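Local coordinates for acetaldehyde dehydrogenase (Acetylating) (Geobacillus thermoglucosidasius, PDB 5J78), which probably catalyses the NAD-dependent, reversible interconversion of acetaldehyde and acetyl-CoA, as an acetylating member of the aldehyde dehydrogenase family, at residues V246-S251 and Q277-D282; G390-T395 and D412-R417. One frame throughout, in Å; residues are numbered along the deposited sequence.

Interaction 1 (V246-S251 and Q277-D282); sequences VYIHES and QALLVD
Asp282 reaches the neighbouring segment with every atom of its side chain. Its CB lies 4.0 Å from Ile248 O, the same carbonyl that takes a long, weak bond from Asp282 N. Asp282 CG follows, 3.5 Å from Tyr247 OH. The carboxylate then divides its oxygens. OD1 accepts the phenol OH of Tyr247 at 3.0 Å on its syn side, 29° out of the carboxylate plane, and sits in the plane of the tyrosine ring at its edge, the two planes being 81° apart. OD2 takes the backbone N of Glu250 at 2.8 Å on the anti side and a water at 2.6 Å, and comes within 3.3 Å of His249 CD2. With CG of Tyr247 trans to its own amide nitrogen (chi1 178°), the phenol extends along the strand as far as this acid. Upstream, 246-248 and 279-281 pair in parallel register, in the Rossmann-like parallel sheet of what is probably the catalytic domain, as in other aldehyde dehydrogenases; strands 244-248 and 276-282 are joined through helix 254-265. Val246 N to Ala278 O, Leu280 N to Val246 O and Ile248 N to Leu280 O are the strong backbone bonds. One sheet face carries Tyr247 and Leu280, packed against helix 376-388; on the other, Ile248 and Val281 lie side by side, CD1 to CG2 4.2 Å, with Val246 against Leu279 CD2.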
ATOM      1  N   VAL A 246     -35.372 -20.698   3.285  1.00 19.13           N
ATOM      2  CA  VAL A 246     -36.607 -21.002   2.576  1.00 22.04           C
ATOM      3  C   VAL A 246     -37.716 -21.302   3.576  1.00 26.40           C
ATOM      4  O   VAL A 246     -37.570 -22.150   4.464  1.00 26.85           O
ATOM      5  CB  VAL A 246     -36.430 -22.186   1.593  1.00 23.95           C
ATOM      6  CG1 VAL A 246     -37.738 -22.492   0.859  1.00 22.80           C
ATOM      7  CG2 VAL A 246     -35.365 -21.864   0.596  1.00 25.65           C
ATOM      8  N   TYR A 247     -38.821 -20.577   3.418  1.00 24.32           N
ATOM      9  CA  TYR A 247     -39.997 -20.683   4.302  1.00 22.54           C
ATOM     10  C   TYR A 247     -41.021 -21.631   3.701  1.00 23.77           C
ATOM     11  O   TYR A 247     -41.454 -21.426   2.567  1.00 25.52           O
ATOM     12  CB  TYR A 247     -40.613 -19.293   4.508  1.00 28.40           C
ATOM     13  CG  TYR A 247     -41.864 -19.211   5.360  1.00 35.42           C
ATOM     14  CD1 TYR A 247     -42.023 -19.997   6.501  1.00 35.34           C
ATOM     15  CD2 TYR A 247     -42.881 -18.307   5.040  1.00 27.98           C
ATOM     16  CE1 TYR A 247     -43.179 -19.903   7.285  1.00 28.41           C
ATOM     17  CE2 TYR A 247     -44.030 -18.206   5.818  1.00 33.19           C
ATOM     18  CZ  TYR A 247     -44.170 -19.004   6.942  1.00 36.37           C
ATOM     19  OH  TYR A 247     -45.307 -18.900   7.712  1.00 43.46           O
ATOM     20  N   ILE A 248     -41.395 -22.679   4.440  1.00 20.72           N
ATOM     21  CA  ILE A 248     -42.524 -23.519   4.034  1.00 34.21           C
ATOM     22  C   ILE A 248     -43.700 -23.145   4.928  1.00 23.33           C
ATOM     23  O   ILE A 248     -43.725 -23.453   6.116  1.00 25.31           O
ATOM     24  CB  ILE A 248     -42.240 -25.042   4.129  1.00 28.20           C
ATOM     25  CG1 ILE A 248     -40.940 -25.401   3.401  1.00 30.17           C
ATOM     26  CG2 ILE A 248     -43.417 -25.838   3.517  1.00 20.09           C
ATOM     27  CD1 ILE A 248     -40.498 -26.865   3.555  1.00 24.83           C
ATOM     28  N   HIS A 249     -44.656 -22.447   4.333  1.00 35.47           N
ATOM     29  CA  HIS A 249     -45.852 -21.986   5.029  1.00 33.53           C
ATOM     30  C   HIS A 249     -46.885 -23.120   5.078  1.00 36.53           C
ATOM     31  O   HIS A 249     -46.902 -23.979   4.192  1.00 25.12           O
ATOM     32  CB  HIS A 249     -46.407 -20.761   4.304  1.00 29.71           C
ATOM     33  CG  HIS A 249     -47.721 -20.275   4.821  1.00 32.93           C
ATOM     34  ND1 HIS A 249     -48.888 -20.394   4.096  1.00 31.25           N
ATOM     35  CD2 HIS A 249     -48.049 -19.634   5.967  1.00 27.81           C
ATOM     36  CE1 HIS A 249     -49.884 -19.870   4.787  1.00 37.60           C
ATOM     37  NE2 HIS A 249     -49.401 -19.392   5.919  1.00 31.48           N
ATOM     38  N   GLU A 250     -47.747 -23.113   6.097  1.00 36.76           N
ATOM     39  CA  GLU A 250     -48.731 -24.186   6.293  1.00 33.51           C
ATOM     40  C   GLU A 250     -49.609 -24.414   5.064  1.00 32.32           C
ATOM     41  O   GLU A 250     -50.174 -25.494   4.887  1.00 37.91           O
ATOM     42  CB  GLU A 250     -49.605 -23.881   7.511  1.00 35.60           C
ATOM     43  CG  GLU A 250     -50.769 -22.945   7.238  1.00 35.19           C
ATOM     44  CD  GLU A 250     -51.430 -22.425   8.515  1.00 50.18           C
ATOM     45  OE1 GLU A 250     -52.541 -21.860   8.420  1.00 66.05           O
ATOM     46  OE2 GLU A 250     -50.843 -22.576   9.611  1.00 55.37           O
ATOM     47  N   SER A 251     -49.714 -23.405   4.207  1.00 32.81           N
ATOM     48  CA  SER A 251     -50.538 -23.516   3.002  1.00 31.08           C
ATOM     49  C   SER A 251     -49.858 -24.278   1.862  1.00 30.85           C
ATOM     50  O   SER A 251     -50.464 -24.475   0.814  1.00 35.56           O
ATOM     51  CB  SER A 251     -50.931 -22.124   2.500  1.00 41.70           C
ATOM     52  OG  SER A 251     -49.791 -21.373   2.118  1.00 35.87           O
ATOM     53  N   GLN A 277     -30.140 -23.359   2.176  1.00 20.04           N
ATOM     54  CA  GLN A 277     -29.250 -23.646   3.313  1.00 15.72           C
ATOM     55  C   GLN A 277     -30.002 -23.908   4.623  1.00 19.30           C
ATOM     56  O   GLN A 277     -29.497 -24.604   5.512  1.00 26.44           O
ATOM     57  CB  GLN A 277     -28.270 -22.503   3.520  1.00 20.26           C
ATOM     58  CG  GLN A 277     -27.393 -22.245   2.316  1.00 18.34           C
ATOM     59  CD  GLN A 277     -26.468 -23.406   1.991  1.00 24.88           C
ATOM     60  OE1 GLN A 277     -26.182 -24.246   2.846  1.00 20.97           O
ATOM     61  NE2 GLN A 277     -25.973 -23.441   0.753  1.00 24.22           N
ATOM     62  N   ALA A 278     -31.211 -23.380   4.736  1.00 18.76           N
ATOM     63  CA  ALA A 278     -32.002 -23.544   5.948  1.00 18.57           C
ATOM     64  C   ALA A 278     -33.463 -23.533   5.570  1.00 24.34           C
ATOM     65  O   ALA A 278     -33.882 -22.736   4.737  1.00 23.98           O
ATOM     66  CB  ALA A 278     -31.695 -22.447   6.965  1.00 22.06           C
ATOM     67  N   LEU A 279     -34.229 -24.454   6.145  1.00 23.76           N
ATOM     68  CA  LEU A 279     -35.670 -24.443   5.972  1.00 19.26           C
ATOM     69  C   LEU A 279     -36.288 -23.868   7.228  1.00 18.21           C
ATOM     70  O   LEU A 279     -35.849 -24.171   8.334  1.00 23.79           O
ATOM     71  CB  LEU A 279     -36.225 -25.839   5.706  1.00 23.90           C
ATOM     72  CG  LEU A 279     -35.697 -26.588   4.492  1.00 24.33           C
ATOM     73  CD1 LEU A 279     -36.441 -27.921   4.400  1.00 26.49           C
ATOM     74  CD2 LEU A 279     -35.871 -25.776   3.224  1.00 19.51           C
ATOM     75  N   LEU A 280     -37.296 -23.025   7.038  1.00 22.94           N
ATOM     76  CA  LEU A 280     -38.084 -22.460   8.131  1.00 21.82           C
ATOM     77  C   LEU A 280     -39.488 -23.028   7.964  1.00 27.04           C
ATOM     78  O   LEU A 280     -40.111 -22.814   6.923  1.00 28.24           O
ATOM     79  CB  LEU A 280     -38.087 -20.928   8.079  1.00 28.50           C
ATOM     80  CG  LEU A 280     -36.789 -20.269   7.610  1.00 26.44           C
ATOM     81  CD1 LEU A 280     -37.023 -18.780   7.486  1.00 30.60           C
ATOM     82  CD2 LEU A 280     -35.624 -20.548   8.552  1.00 26.04           C
ATOM     83  N   VAL A 281     -39.976 -23.777   8.954  1.00 26.06           N
ATOM     84  CA  VAL A 281     -41.207 -24.550   8.766  1.00 31.20           C
ATOM     85  C   VAL A 281     -42.263 -24.258   9.831  1.00 27.03           C
ATOM     86  O   VAL A 281     -41.976 -24.233  11.036  1.00 33.41           O
ATOM     87  CB  VAL A 281     -40.889 -26.066   8.740  1.00 40.38           C
ATOM     88  CG1 VAL A 281     -42.139 -26.891   8.478  1.00 31.58           C
ATOM     89  CG2 VAL A 281     -39.856 -26.347   7.669  1.00 31.55           C
ATOM     90  N   ASP A 282     -43.485 -24.014   9.362  1.00 28.72           N
ATOM     91  CA  ASP A 282     -44.611 -23.742  10.250  1.00 39.22           C
ATOM     92  C   ASP A 282     -44.805 -24.971  11.136  1.00 35.29           C
ATOM     93  O   ASP A 282     -44.799 -26.094  10.647  1.00 31.31           O
ATOM     94  CB  ASP A 282     -45.896 -23.434   9.456  1.00 33.33           C
ATOM     95  CG  ASP A 282     -46.085 -21.952   9.158  1.00 32.69           C
ATOM     96  OD1 ASP A 282     -45.372 -21.106   9.741  1.00 32.58           O
ATOM     97  OD2 ASP A 282     -46.981 -21.647   8.343  1.00 27.20           O
TER
HETATM   98  O   HOH W   1     -48.660 -19.937   9.472  1.00 41.98           O

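Interaction 2 (G390-T395 and D412-R417); sequences GGLGHT and DKPAGR. With ACT (acetate ion), chain E.
Arg417 lays the NE edge of its guanidinium against the carbonyl oxygen of His394: NE at 3.0 Å and NH2 at 2.9 Å both bond this single atom, which lies 12° out of the guanidinium plane. Arg417 N adds a third bond to His394 O, at 3.2 Å, so one residue grips the oxygen three times. The bent chain (chi2 127°, chi3 -60°) folds the head back over its own backbone and carries CD past Thr395 OG1. The type II turn from Gly391 to His394 leads into strand 395-399, which pairs in parallel with 415-420; on the far side of Arg417 a strand of the second subunit continues the sheet. Gly393 anchors the turn, its N bonding Pro414 O at 2.9 Å and its O receiving Gly416 N. Gly442 O takes a further bond from NH2, and Asn454 OD1 one from NH1. A leucine in place of Arg417 would probably cost His394 O its two side-chain donors and leave Gly442 O and Asn454 OD1 without this partner. The His394 ring turns its ND1 to Thr395 OG1, 2.8 Å away, and its NE2 weakly to an acetate, probably from the crystallisation liquor. Leu392 CD2 touches Pro414 CG at 3.9 Å, beside Leu387.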
ATOM      1  N   GLY A 390     -23.963 -13.940   6.004  1.00 30.42           N
ATOM      2  CA  GLY A 390     -23.328 -14.177   4.712  1.00 26.60           C
ATOM      3  C   GLY A 390     -24.237 -14.525   3.539  1.00 19.61           C
ATOM      4  O   GLY A 390     -23.847 -15.318   2.682  1.00 24.52           O
ATOM      5  N   GLY A 391     -25.432 -13.940   3.497  1.00 16.66           N
ATOM      6  CA  GLY A 391     -26.334 -14.099   2.370  1.00 18.51           C
ATOM      7  C   GLY A 391     -27.041 -12.830   1.890  1.00 19.19           C
ATOM      8  O   GLY A 391     -27.909 -12.909   1.030  1.00 19.63           O
ATOM      9  N   LEU A 392     -26.696 -11.660   2.426  1.00 22.30           N
ATOM     10  CA  LEU A 392     -27.450 -10.444   2.088  1.00 24.15           C
ATOM     11  C   LEU A 392     -27.417 -10.081   0.600  1.00 13.47           C
ATOM     12  O   LEU A 392     -26.369 -10.094  -0.048  1.00 18.27           O
ATOM     13  CB  LEU A 392     -26.944  -9.251   2.901  1.00 21.97           C
ATOM     14  CG  LEU A 392     -27.329  -9.262   4.388  1.00 16.23           C
ATOM     15  CD1 LEU A 392     -26.503  -8.226   5.141  1.00 28.52           C
ATOM     16  CD2 LEU A 392     -28.807  -9.026   4.590  1.00 24.14           C
ATOM     17  N   GLY A 393     -28.591  -9.743   0.083  1.00 12.05           N
ATOM     18  CA  GLY A 393     -28.745  -9.322  -1.292  1.00 13.96           C
ATOM     19  C   GLY A 393     -28.862 -10.474  -2.268  1.00 19.23           C
ATOM     20  O   GLY A 393     -29.118 -10.237  -3.438  1.00 15.07           O
ATOM     21  N   HIS A 394     -28.697 -11.719  -1.815  1.00 19.44           N
ATOM     22  CA  HIS A 394     -28.601 -12.818  -2.781  1.00 17.37           C
ATOM     23  C   HIS A 394     -29.968 -13.398  -3.133  1.00 17.53           C
ATOM     24  O   HIS A 394     -30.630 -12.883  -4.045  1.00 20.83           O
ATOM     25  CB  HIS A 394     -27.647 -13.886  -2.261  1.00 18.01           C
ATOM     26  CG  HIS A 394     -27.099 -14.760  -3.337  1.00 18.55           C
ATOM     27  ND1 HIS A 394     -27.893 -15.597  -4.088  1.00 20.17           N
ATOM     28  CD2 HIS A 394     -25.841 -14.903  -3.816  1.00 20.37           C
ATOM     29  CE1 HIS A 394     -27.147 -16.246  -4.960  1.00 18.36           C
ATOM     30  NE2 HIS A 394     -25.896 -15.841  -4.820  1.00 18.29           N
ATOM     31  N   THR A 395     -30.404 -14.435  -2.409  1.00 15.71           N
ATOM     32  CA  THR A 395     -31.635 -15.154  -2.739  1.00 22.33           C
ATOM     33  C   THR A 395     -32.381 -15.609  -1.493  1.00 15.71           C
ATOM     34  O   THR A 395     -31.763 -15.963  -0.495  1.00 18.66           O
ATOM     35  CB  THR A 395     -31.326 -16.377  -3.602  1.00 17.64           C
ATOM     36  OG1 THR A 395     -30.553 -15.970  -4.726  1.00 18.58           O
ATOM     37  CG2 THR A 395     -32.592 -17.048  -4.112  1.00 18.35           C
ATOM     38  N   ASP A 412     -40.360  -7.271   2.008  1.00 21.00           N
ATOM     39  CA  ASP A 412     -39.221  -6.676   2.720  1.00 29.37           C
ATOM     40  C   ASP A 412     -37.964  -7.552   2.831  1.00 30.01           C
ATOM     41  O   ASP A 412     -37.108  -7.303   3.683  1.00 41.96           O
ATOM     42  CB  ASP A 412     -39.657  -6.264   4.129  1.00 29.64           C
ATOM     43  CG  ASP A 412     -40.073  -7.457   4.991  1.00 58.24           C
ATOM     44  OD1 ASP A 412     -40.222  -8.574   4.445  1.00 49.62           O
ATOM     45  OD2 ASP A 412     -40.269  -7.276   6.214  1.00 59.07           O
ATOM     46  N   LYS A 413     -37.814  -8.545   1.968  1.00 29.00           N
ATOM     47  CA  LYS A 413     -36.626  -9.389   2.039  1.00 28.50           C
ATOM     48  C   LYS A 413     -35.486  -8.775   1.218  1.00 25.84           C
ATOM     49  O   LYS A 413     -35.673  -8.464   0.048  1.00 20.66           O
ATOM     50  CB  LYS A 413     -36.948 -10.807   1.559  1.00 24.52           C
ATOM     51  CG  LYS A 413     -37.980 -11.527   2.434  1.00 27.54           C
ATOM     52  CD  LYS A 413     -37.492 -11.733   3.860  1.00 30.12           C
ATOM     53  CE  LYS A 413     -38.576 -12.364   4.739  1.00 30.25           C
ATOM     54  NZ  LYS A 413     -39.677 -11.424   5.036  1.00 30.59           N
ATOM     55  N   PRO A 414     -34.305  -8.590   1.838  1.00 17.03           N
ATOM     56  CA  PRO A 414     -33.140  -8.034   1.142  1.00 28.96           C
ATOM     57  C   PRO A 414     -32.440  -9.102   0.324  1.00 22.38           C
ATOM     58  O   PRO A 414     -31.403  -9.641   0.725  1.00 24.61           O
ATOM     59  CB  PRO A 414     -32.260  -7.541   2.287  1.00 24.91           C
ATOM     60  CG  PRO A 414     -32.534  -8.550   3.375  1.00 19.81           C
ATOM     61  CD  PRO A 414     -34.027  -8.776   3.271  1.00 24.39           C
ATOM     62  N   ALA A 415     -33.047  -9.417  -0.811  1.00 20.24           N
ATOM     63  CA  ALA A 415     -32.509 -10.384  -1.746  1.00 19.69           C
ATOM     64  C   ALA A 415     -32.909  -9.954  -3.146  1.00 21.64           C
ATOM     65  O   ALA A 415     -34.046  -9.549  -3.367  1.00 19.84           O
ATOM     66  CB  ALA A 415     -33.039 -11.823  -1.423  1.00 18.30           C
ATOM     67  N   GLY A 416     -31.979 -10.029  -4.093  1.00 17.03           N
ATOM     68  CA  GLY A 416     -32.293  -9.679  -5.462  1.00 19.40           C
ATOM     69  C   GLY A 416     -33.190 -10.680  -6.181  1.00 16.38           C
ATOM     70  O   GLY A 416     -33.900 -10.327  -7.141  1.00 18.16           O
ATOM     71  N   ARG A 417     -33.129 -11.931  -5.735  1.00 15.63           N
ATOM     72  CA  ARG A 417     -33.955 -13.016  -6.273  1.00 20.89           C
ATOM     73  C   ARG A 417     -34.842 -13.551  -5.155  1.00 17.33           C
ATOM     74  O   ARG A 417     -34.331 -14.127  -4.213  1.00 20.40           O
ATOM     75  CB  ARG A 417     -33.087 -14.159  -6.826  1.00 20.68           C
ATOM     76  CG  ARG A 417     -32.363 -13.864  -8.165  1.00 15.73           C
ATOM     77  CD  ARG A 417     -30.896 -14.143  -8.051  1.00 15.19           C
ATOM     78  NE  ARG A 417     -30.329 -13.291  -7.011  1.00 15.81           N
ATOM     79  CZ  ARG A 417     -29.745 -12.116  -7.227  1.00 14.67           C
ATOM     80  NH1 ARG A 417     -29.557 -11.650  -8.467  1.00 15.52           N
ATOM     81  NH2 ARG A 417     -29.306 -11.418  -6.197  1.00 14.97           N
TER
HETATM   82  C   ACT E1001     -25.054 -18.293  -8.140  1.00 34.60           C
HETATM   83  O   ACT E1001     -24.666 -17.263  -7.559  1.00 35.01           O
HETATM   84  OXT ACT E1001     -25.952 -18.943  -7.548  1.00 34.90           O
HETATM   85  CH3 ACT E1001     -24.476 -18.709  -9.461  1.00 29.10           C

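How the interactions relate
Both contacts are largely buried and belong to one parallel sheet, their centres about 16 Å apart and their nearest atoms about 7 Å, without touching. Interaction 1 joins two inner strands, 244-248 and 276-282; interaction 2 joins the starts of 395-399 and 415-420, the latter outermost within the chain but continued by a second subunit. Strand 395-399 connects them, since it pairs with both 244-248 and 415-420. Their chemistry follows position: 246-251 with 277-282 has regular backbone bonds and apolar faces, and a carboxylate accepting hydrogen bonds at the strand ends, near exposed Glu250. In 390-395 with 412-417, a turn and two chain corners interrupt the parallel pairing and a guanidinium supplies donors to a carbonyl.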